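Local structure of amidase (Bacillus anthracis, 5EWQ) at residues Y365-N370 against T406-S411; I253-E258 against N372-Q377; I390-N393 against R399-K402. The protein probably hydrolyses carboxylic amides as a member of the amidase signature family, its natural substrate being uncertain. All blocks are in the same frame, centred on the assembly; numbering follows the deposited sequence.

Contact 1 of 3, residues Y365-N370 against T406-S411; sequences YEFKHN and TLIEAS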
loop_
_atom_site.group_PDB
_atom_site.type_symbol
_atom_site.label_atom_id
_atom_site.label_comp_id
_atom_site.label_asym_id
_atom_site.label_seq_id
_atom_site.Cartn_x
_atom_site.Cartn_y
_atom_site.Cartn_z
ATOM N N TYR A 365 11.680 14.378 14.527
ATOM C CA TYR A 365 13.127 14.264 14.649
ATOM C C TYR A 365 13.729 13.389 13.555
ATOM O O TYR A 365 14.740 13.742 12.948
ATOM C CB TYR A 365 13.507 13.703 16.022
ATOM C CG TYR A 365 14.969 13.330 16.142
ATOM C CD1 TYR A 365 15.926 14.288 16.452
ATOM C CD2 TYR A 365 15.392 12.021 15.943
ATOM C CE1 TYR A 365 17.263 13.952 16.559
ATOM C CE2 TYR A 365 16.725 11.677 16.048
ATOM C CZ TYR A 365 17.656 12.646 16.357
ATOM O OH TYR A 365 18.984 12.305 16.462
ATOM N N GLU A 366 13.100 12.245 13.307
ATOM C CA GLU A 366 13.697 11.209 12.472
ATOM C C GLU A 366 13.601 11.497 10.975
ATOM O O GLU A 366 14.423 11.012 10.198
ATOM C CB GLU A 366 13.049 9.858 12.781
ATOM C CG GLU A 366 13.962 8.666 12.554
ATOM C CD GLU A 366 13.319 7.356 12.957
ATOM O OE1 GLU A 366 12.113 7.359 13.282
ATOM O OE2 GLU A 366 14.021 6.322 12.954
ATOM N N PHE A 367 12.604 12.281 10.573
ATOM C CA PHE A 367 12.400 12.581 9.157
ATOM C C PHE A 367 13.596 13.306 8.553
ATOM O O PHE A 367 14.094 12.922 7.496
ATOM C CB PHE A 367 11.135 13.417 8.954
ATOM C CG PHE A 367 10.934 13.876 7.536
ATOM C CD1 PHE A 367 10.533 12.984 6.557
ATOM C CD2 PHE A 367 11.151 15.196 7.183
ATOM C CE1 PHE A 367 10.348 13.400 5.252
ATOM C CE2 PHE A 367 10.969 15.619 5.879
ATOM C CZ PHE A 367 10.567 14.719 4.912
ATOM N N LYS A 368 14.050 14.355 9.232
ATOM C CA LYS A 368 15.193 15.135 8.773
ATOM C C LYS A 368 16.440 14.269 8.634
ATOM O O LYS A 368 17.177 14.379 7.657
ATOM C CB LYS A 368 15.466 16.295 9.733
ATOM C CG LYS A 368 16.717 17.092 9.404
ATOM C CD LYS A 368 16.983 18.163 10.450
ATOM C CE LYS A 368 18.238 18.955 10.122
ATOM N NZ LYS A 368 18.507 20.017 11.130
ATOM N N HIS A 369 16.660 13.398 9.612
ATOM C CA HIS A 369 17.854 12.564 9.640
ATOM C C HIS A 369 17.800 11.434 8.615
ATOM O O HIS A 369 18.793 11.157 7.941
ATOM C CB HIS A 369 18.066 11.994 11.043
ATOM C CG HIS A 369 18.391 13.033 12.070
ATOM N ND1 HIS A 369 17.497 14.012 12.448
ATOM C CD2 HIS A 369 19.516 13.254 12.791
ATOM C CE1 HIS A 369 18.054 14.786 13.361
ATOM N NE2 HIS A 369 19.281 14.347 13.587
ATOM N N ASN A 370 16.648 10.782 8.498
ATOM C CA ASN A 370 16.483 9.702 7.529
ATOM C C ASN A 370 16.629 10.194 6.093
ATOM O O ASN A 370 17.272 9.546 5.269
ATOM C CB ASN A 370 15.125 9.019 7.701
ATOM C CG ASN A 370 15.038 8.204 8.974
ATOM O OD1 ASN A 370 13.947 7.948 9.485
ATOM N ND2 ASN A 370 16.187 7.791 9.495
ATOM N N THR A 406 4.822 23.029 6.059
ATOM C CA THR A 406 5.025 23.297 7.480
ATOM C C THR A 406 5.687 22.132 8.217
ATOM O O THR A 406 6.515 22.341 9.105
ATOM C CB THR A 406 3.687 23.624 8.176
ATOM O OG1 THR A 406 2.990 24.630 7.430
ATOM C CG2 THR A 406 3.926 24.125 9.594
ATOM N N LEU A 407 5.327 20.909 7.842
ATOM C CA LEU A 407 5.819 19.721 8.536
ATOM C C LEU A 407 7.312 19.479 8.324
ATOM O O LEU A 407 8.036 19.182 9.275
ATOM C CB LEU A 407 5.026 18.488 8.101
ATOM C CG LEU A 407 3.680 18.305 8.805
ATOM C CD1 LEU A 407 2.885 17.175 8.174
ATOM C CD2 LEU A 407 3.902 18.041 10.285
ATOM N N ILE A 408 7.772 19.603 7.083
ATOM C CA ILE A 408 9.184 19.381 6.786
ATOM C C ILE A 408 10.021 20.571 7.245
ATOM O O ILE A 408 11.231 20.452 7.439
ATOM C CB ILE A 408 9.426 19.126 5.284
ATOM C CG1 ILE A 408 9.164 20.389 4.464
ATOM C CG2 ILE A 408 8.561 17.978 4.793
ATOM C CD1 ILE A 408 9.434 20.213 2.987
ATOM N N GLU A 409 9.371 21.717 7.420
ATOM C CA GLU A 409 10.036 22.889 7.975
ATOM C C GLU A 409 10.243 22.710 9.472
ATOM O O GLU A 409 11.271 23.105 10.019
ATOM C CB GLU A 409 9.229 24.159 7.699
ATOM C CG GLU A 409 9.397 24.715 6.293
ATOM C CD GLU A 409 8.531 25.935 6.044
ATOM O OE1 GLU A 409 7.471 26.056 6.694
ATOM O OE2 GLU A 409 8.912 26.775 5.202
ATOM N N ALA A 410 9.258 22.101 10.128
ATOM C CA ALA A 410 9.329 21.847 11.561
ATOM C C ALA A 410 10.378 20.786 11.877
ATOM O O ALA A 410 11.047 20.850 12.908
ATOM C CB ALA A 410 7.968 21.422 12.091
ATOM N N SER A 411 10.516 19.814 10.982
ATOM C CA SER A 411 11.484 18.739 11.165
ATOM C C SER A 411 12.911 19.247 10.995
ATOM O O SER A 411 13.838 18.751 11.637
ATOM C CB SER A 411 11.208 17.599 10.181
ATOM O OG SER A 411 12.112 16.525 10.376
#
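Lys368 and Ser411 face each other where helix 360-377 crosses helix 406-412 almost at a right angle, with the segment axes 8.8 Å apart at closest approach. The signed crossing angle is -83°, and the CA atoms of this pair are 5.7 Å apart. Ser411 points its hydroxyl at the neighbouring helix. Ser411 OG lies 3.1 Å from Lys368 N, a weak and bent hydrogen bond. The stronger partner of OG is the carbonyl of Glu364, one turn before Lys368 on helix 360-377. Ser411 OG also sits in the plane of the Phe367 ring, at its edge, 3.6 Å from Phe367 CD2. Phe367 has CG anti to its backbone N (chi1 174°), which carries the ring across toward Ile408. There Phe367 CE2 meets Ile408 CG2 at 3.5 Å, an oblique approach. The aliphatic part of Lys368 runs extended past Ser411, with CD 3.4 Å from Ser411 O. Its amine goes on to the carbonyl of Glu412. Trp171 and Tyr174 also meet the Phe367 ring. In this near-perpendicular packing of two amidase-domain helices, the buried serine hydroxyl is satisfied chiefly by helix backbone, while the phenylalanine and isoleucine make the apolar part.

Contact 2 of 3, residues I253-E258 against N372-Q377; sequences IIPLAE and NDYFSQ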
loop_
_atom_site.group_PDB
_atom_site.type_symbol
_atom_site.label_atom_id
_atom_site.label_comp_id
_atom_site.label_asym_id
_atom_site.label_seq_id
_atom_site.Cartn_x
_atom_site.Cartn_y
_atom_site.Cartn_z
ATOM N N ILE A 253 13.856 2.466 -0.513
ATOM C CA ILE A 253 12.598 3.180 -0.340
ATOM C C ILE A 253 12.833 4.499 0.385
ATOM O O ILE A 253 13.423 4.520 1.466
ATOM C CB ILE A 253 11.566 2.347 0.449
ATOM C CG1 ILE A 253 11.328 0.996 -0.231
ATOM C CG2 ILE A 253 10.257 3.110 0.590
ATOM C CD1 ILE A 253 10.379 0.088 0.523
ATOM N N ILE A 254 12.380 5.595 -0.218
ATOM C CA ILE A 254 12.498 6.912 0.399
ATOM C C ILE A 254 11.761 6.929 1.734
ATOM O O ILE A 254 10.536 6.813 1.777
ATOM C CB ILE A 254 11.946 8.023 -0.511
ATOM C CG1 ILE A 254 12.744 8.085 -1.814
ATOM C CG2 ILE A 254 11.988 9.367 0.200
ATOM C CD1 ILE A 254 12.292 9.181 -2.752
ATOM N N PRO A 255 12.516 7.074 2.832
ATOM C CA PRO A 255 11.990 6.909 4.189
ATOM C C PRO A 255 11.138 8.075 4.676
ATOM O O PRO A 255 11.026 9.107 4.012
ATOM C CB PRO A 255 13.260 6.793 5.033
ATOM C CG PRO A 255 14.254 7.622 4.297
ATOM C CD PRO A 255 13.947 7.428 2.836
ATOM N N LEU A 256 10.536 7.884 5.845
ATOM C CA LEU A 256 9.824 8.935 6.557
ATOM C C LEU A 256 10.238 8.866 8.020
ATOM O O LEU A 256 10.656 9.859 8.613
ATOM C CB LEU A 256 8.310 8.773 6.406
ATOM C CG LEU A 256 7.415 9.589 7.343
ATOM C CD1 LEU A 256 7.725 11.068 7.233
ATOM C CD2 LEU A 256 5.947 9.329 7.044
ATOM N N ALA A 257 10.120 7.670 8.587
ATOM C CA ALA A 257 10.607 7.382 9.929
ATOM C C ALA A 257 10.931 5.897 10.028
ATOM O O ALA A 257 10.034 5.070 10.198
ATOM C CB ALA A 257 9.584 7.781 10.975
ATOM N N GLU A 258 12.215 5.567 9.921
ATOM C CA GLU A 258 12.666 4.178 9.852
ATOM C C GLU A 258 12.265 3.357 11.077
ATOM O O GLU A 258 12.331 2.128 11.057
ATOM C CB GLU A 258 14.184 4.130 9.664
ATOM C CG GLU A 258 14.655 4.749 8.358
ATOM C CD GLU A 258 16.162 4.722 8.206
ATOM O OE1 GLU A 258 16.664 5.209 7.170
ATOM O OE2 GLU A 258 16.847 4.217 9.121
ATOM N N ASN A 372 18.146 13.073 4.982
ATOM C CA ASN A 372 19.507 13.537 4.733
ATOM C C ASN A 372 20.486 12.380 4.561
ATOM O O ASN A 372 21.379 12.435 3.715
ATOM C CB ASN A 372 19.979 14.450 5.865
ATOM C CG ASN A 372 19.228 15.768 5.903
ATOM O OD1 ASN A 372 18.569 16.148 4.935
ATOM N ND2 ASN A 372 19.329 16.476 7.024
ATOM N N ASP A 373 20.313 11.335 5.365
ATOM C CA ASP A 373 21.151 10.145 5.262
ATOM C C ASP A 373 20.839 9.369 3.987
ATOM O O ASP A 373 21.711 8.705 3.425
ATOM C CB ASP A 373 20.964 9.243 6.485
ATOM C CG ASP A 373 21.560 9.839 7.748
ATOM O OD1 ASP A 373 21.729 11.075 7.800
ATOM O OD2 ASP A 373 21.856 9.070 8.687
ATOM N N TYR A 374 19.592 9.456 3.536
ATOM C CA TYR A 374 19.172 8.792 2.307
ATOM C C TYR A 374 19.821 9.435 1.088
ATOM O O TYR A 374 20.360 8.747 0.223
ATOM C CB TYR A 374 17.646 8.831 2.173
ATOM C CG TYR A 374 17.127 8.273 0.865
ATOM C CD1 TYR A 374 16.965 6.905 0.686
ATOM C CD2 TYR A 374 16.794 9.115 -0.189
ATOM C CE1 TYR A 374 16.492 6.391 -0.507
ATOM C CE2 TYR A 374 16.320 8.610 -1.386
ATOM C CZ TYR A 374 16.170 7.248 -1.539
ATOM O OH TYR A 374 15.698 6.743 -2.727
ATOM N N PHE A 375 19.764 10.761 1.031
ATOM C CA PHE A 375 20.303 11.512 -0.096
ATOM C C PHE A 375 21.828 11.456 -0.153
ATOM O O PHE A 375 22.423 11.626 -1.218
ATOM C CB PHE A 375 19.836 12.968 -0.031
ATOM C CG PHE A 375 18.401 13.164 -0.434
ATOM C CD1 PHE A 375 17.806 12.324 -1.361
ATOM C CD2 PHE A 375 17.648 14.191 0.112
ATOM C CE1 PHE A 375 16.486 12.506 -1.736
ATOM C CE2 PHE A 375 16.329 14.374 -0.258
ATOM C CZ PHE A 375 15.748 13.531 -1.181
ATOM N N SER A 376 22.455 11.219 0.994
ATOM C CA SER A 376 23.911 11.153 1.069
ATOM C C SER A 376 24.445 9.903 0.378
ATOM O O SER A 376 25.591 9.871 -0.072
ATOM C CB SER A 376 24.375 11.182 2.526
ATOM O OG SER A 376 23.913 10.042 3.229
ATOM N N GLN A 377 23.608 8.874 0.298
ATOM C CA GLN A 377 24.002 7.608 -0.308
ATOM C C GLN A 377 23.840 7.638 -1.825
ATOM O O GLN A 377 24.545 6.930 -2.545
ATOM C CB GLN A 377 23.183 6.458 0.280
ATOM C CG GLN A 377 23.272 6.343 1.791
ATOM C CD GLN A 377 22.415 5.218 2.340
ATOM O OE1 GLN A 377 22.788 4.047 2.269
ATOM N NE2 GLN A 377 21.256 5.569 2.888
#
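Tyr374 meets Ile254 because its CG stands anti to the backbone N (chi1 175°), sending the phenol ring from helix 360-377 onto the loop that holds residues 253-258. Ile254 answers with CG1 beside its own backbone N (chi1 -62°), so that this branch comes up to the phenol end of the ring. The two side chains cross at about a right angle.

Ile254 CA lies over one face of the ring, 4.3 Å from the centroid of the Tyr374 ring, in a CH-pi contact. It is 18° off the ring normal, toward the rim. Ile254 CG1 is 3.5 Å from Tyr374 CZ. Pro255 packs at the other end of the ring, near its root. Its CD is 3.7 Å from Tyr374 CD1 and approaches obliquely.

No hydrogen bond joins the two segments. The polar end of Tyr374 is served from outside them: OH bonds to Gln126 OE1. The tyrosine therefore combines an apolar face against the loop with a satisfied buried hydroxyl, and that bond should limit the movement of the ring.

The helix side has a local feature of its own. Asp373 O accepts from Ser376 OG at 2.6 Å and from Gln377 NE2 at 3.2 Å. The two donors reach it from opposite faces of the carbonyl plane.

The loop is held in several places. Ile254 shares backbone hydrogen bonding with Asn124, and Asp261 takes the amide N-H groups of Leu256 and Ala257. This loop links strands 239-242 and 263-267, neighbours in the large mixed sheet. A helix packed over a connection of that central sheet fits the alpha/beta fold of the amidase signature family.

Contact 3 of 3, residues I390-N393 against R399-K402; sequences IAFN and RRIK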
loop_
_atom_site.group_PDB
_atom_site.type_symbol
_atom_site.label_atom_id
_atom_site.label_comp_id
_atom_site.label_asym_id
_atom_site.label_seq_id
_atom_site.Cartn_x
_atom_site.Cartn_y
_atom_site.Cartn_z
ATOM N N ILE A 390 13.381 22.684 0.997
ATOM C CA ILE A 390 12.600 23.815 1.487
ATOM C C ILE A 390 12.861 25.067 0.654
ATOM O O ILE A 390 11.934 25.803 0.311
ATOM C CB ILE A 390 12.914 24.106 2.968
ATOM C CG1 ILE A 390 12.562 22.894 3.834
ATOM C CG2 ILE A 390 12.162 25.335 3.447
ATOM C CD1 ILE A 390 12.856 23.085 5.306
ATOM N N ALA A 391 14.126 25.294 0.320
ATOM C CA ALA A 391 14.510 26.433 -0.504
ATOM C C ALA A 391 14.018 26.258 -1.937
ATOM O O ALA A 391 13.665 27.229 -2.606
ATOM C CB ALA A 391 16.018 26.619 -0.479
ATOM N N PHE A 392 13.997 25.013 -2.400
ATOM C CA PHE A 392 13.555 24.698 -3.754
ATOM C C PHE A 392 12.062 24.960 -3.928
ATOM O O PHE A 392 11.637 25.532 -4.932
ATOM C CB PHE A 392 13.876 23.239 -4.090
ATOM C CG PHE A 392 13.449 22.824 -5.470
ATOM C CD1 PHE A 392 14.279 23.032 -6.558
ATOM C CD2 PHE A 392 12.220 22.218 -5.678
ATOM C CE1 PHE A 392 13.892 22.650 -7.827
ATOM C CE2 PHE A 392 11.827 21.834 -6.944
ATOM C CZ PHE A 392 12.664 22.049 -8.021
ATOM N N ASN A 393 11.274 24.532 -2.948
ATOM C CA ASN A 393 9.826 24.694 -2.994
ATOM C C ASN A 393 9.398 26.158 -2.951
ATOM O O ASN A 393 8.391 26.535 -3.550
ATOM C CB ASN A 393 9.171 23.931 -1.840
ATOM C CG ASN A 393 9.330 22.429 -1.968
ATOM O OD1 ASN A 393 9.455 21.897 -3.072
ATOM N ND2 ASN A 393 9.320 21.734 -0.835
ATOM N N ARG A 399 2.983 25.909 -7.241
ATOM C CA ARG A 399 3.112 24.646 -7.954
ATOM C C ARG A 399 3.708 23.556 -7.063
ATOM O O ARG A 399 3.180 22.447 -6.989
ATOM C CB ARG A 399 3.977 24.829 -9.205
ATOM C CG ARG A 399 3.496 24.071 -10.440
ATOM C CD ARG A 399 3.298 22.594 -10.148
ATOM N NE ARG A 399 3.590 21.742 -11.294
ATOM C CZ ARG A 399 3.709 20.421 -11.215
ATOM N NH1 ARG A 399 3.979 19.706 -12.299
ATOM N NH2 ARG A 399 3.561 19.818 -10.045
ATOM N N ARG A 400 4.806 23.880 -6.390
ATOM C CA ARG A 400 5.589 22.877 -5.676
ATOM C C ARG A 400 5.070 22.590 -4.268
ATOM O O ARG A 400 5.215 21.476 -3.764
ATOM C CB ARG A 400 7.054 23.316 -5.626
ATOM C CG ARG A 400 7.635 23.550 -7.010
ATOM C CD ARG A 400 9.029 24.144 -6.973
ATOM N NE ARG A 400 9.533 24.367 -8.326
ATOM C CZ ARG A 400 10.727 24.876 -8.608
ATOM N NH1 ARG A 400 11.554 25.222 -7.631
ATOM N NH2 ARG A 400 11.096 25.038 -9.872
ATOM N N ILE A 401 4.465 23.590 -3.635
ATOM C CA ILE A 401 3.871 23.410 -2.313
ATOM C C ILE A 401 2.551 24.166 -2.195
ATOM O O ILE A 401 2.432 25.112 -1.416
ATOM C CB ILE A 401 4.823 23.872 -1.190
ATOM C CG1 ILE A 401 5.549 25.156 -1.597
ATOM C CG2 ILE A 401 5.833 22.784 -0.862
ATOM C CD1 ILE A 401 6.326 25.797 -0.470
ATOM N N LYS A 402 1.563 23.734 -2.976
ATOM C CA LYS A 402 0.250 24.372 -3.006
ATOM C C LYS A 402 -0.371 24.479 -1.615
ATOM O O LYS A 402 -1.046 25.460 -1.300
ATOM C CB LYS A 402 -0.690 23.602 -3.939
ATOM C CG LYS A 402 -2.118 24.129 -3.962
ATOM C CD LYS A 402 -3.021 23.244 -4.807
ATOM C CE LYS A 402 -4.470 23.690 -4.720
ATOM N NZ LYS A 402 -4.662 25.070 -5.246
#
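The guanidinium of Arg400 lies flat on the ring of Phe392, with the two planes only 9° apart. The centres are 3.9 Å from each other, and the contact counts as both a stack and a cation-pi interaction. Arg400 NH1 is the nitrogen that sits over the middle of the ring, 3.4 Å from Phe392 CZ. The rest of the guanidinium is shifted toward the rim.

NH1 has a second task. Arg400 NH1 donates to Phe392 O at 2.7 Å, with an N-H...O angle of 145°. The oxygen lies close to the guanidinium plane, while the donor is tilted from the plane of the carbonyl. One residue thus offers its ring to a face of the arginine and its carbonyl to the edge. Together they should fix the rotation of the group. The Arg400 chain is extended from CG to NE, which lets the guanidinium span the gap from helix 397-400.

The carbonyl belongs to the last turn of helix 386-394, and the arginine comes from the short helix that follows it. The contact therefore closes a short helix-loop-helix connection of the amidase domain, with Ile401 the first residue past helix 397-400 to leave helical geometry. A positive charge at the C-terminal end of a helix would probably be favourable to the helix dipole.

Asn393 and Ile401 extend the contact beside this stack, and their side chains cross at about a right angle. Ile401 CG2 touches Asn393 ND2 at 3.6 Å and Asn393 CB at 3.7 Å. The amide is turned steeply, 73°, against the guanidinium, and its OD1 meets only the aliphatic CB of Arg400 across the contact. Asn393 ND2 bonds to Gln405 OE1. Tyr138 touches Arg400, and Val139 touches Phe392. Both Phe392 and Arg400 also touch a crystal neighbour.

In the fold
Contacts 1 and 2 share helix 360-377 and lie about 11 Å apart, centre to centre. They meet directly: Asn370 OD1 takes a probable hydrogen bond from Glu258 N at 3.0 Å, and Phe367 CD1 packs on Leu256 CD1 at 3.5 Å. Contact 3 lies in the chain between the segments of contact 1, about 15 Å from it between centres. Ile390 CD1 reaches Ile408 O there at 3.8 Å. Contacts 2 and 3 do not touch, their nearest atoms being about 9 Å apart. Contact 2 lies about 19 Å from the chain centre and contact 3 about 26 Å. Asn124 and Gln126, partners of contact 2, follow strand 118-122, whose end probably carries the catalytic lysine.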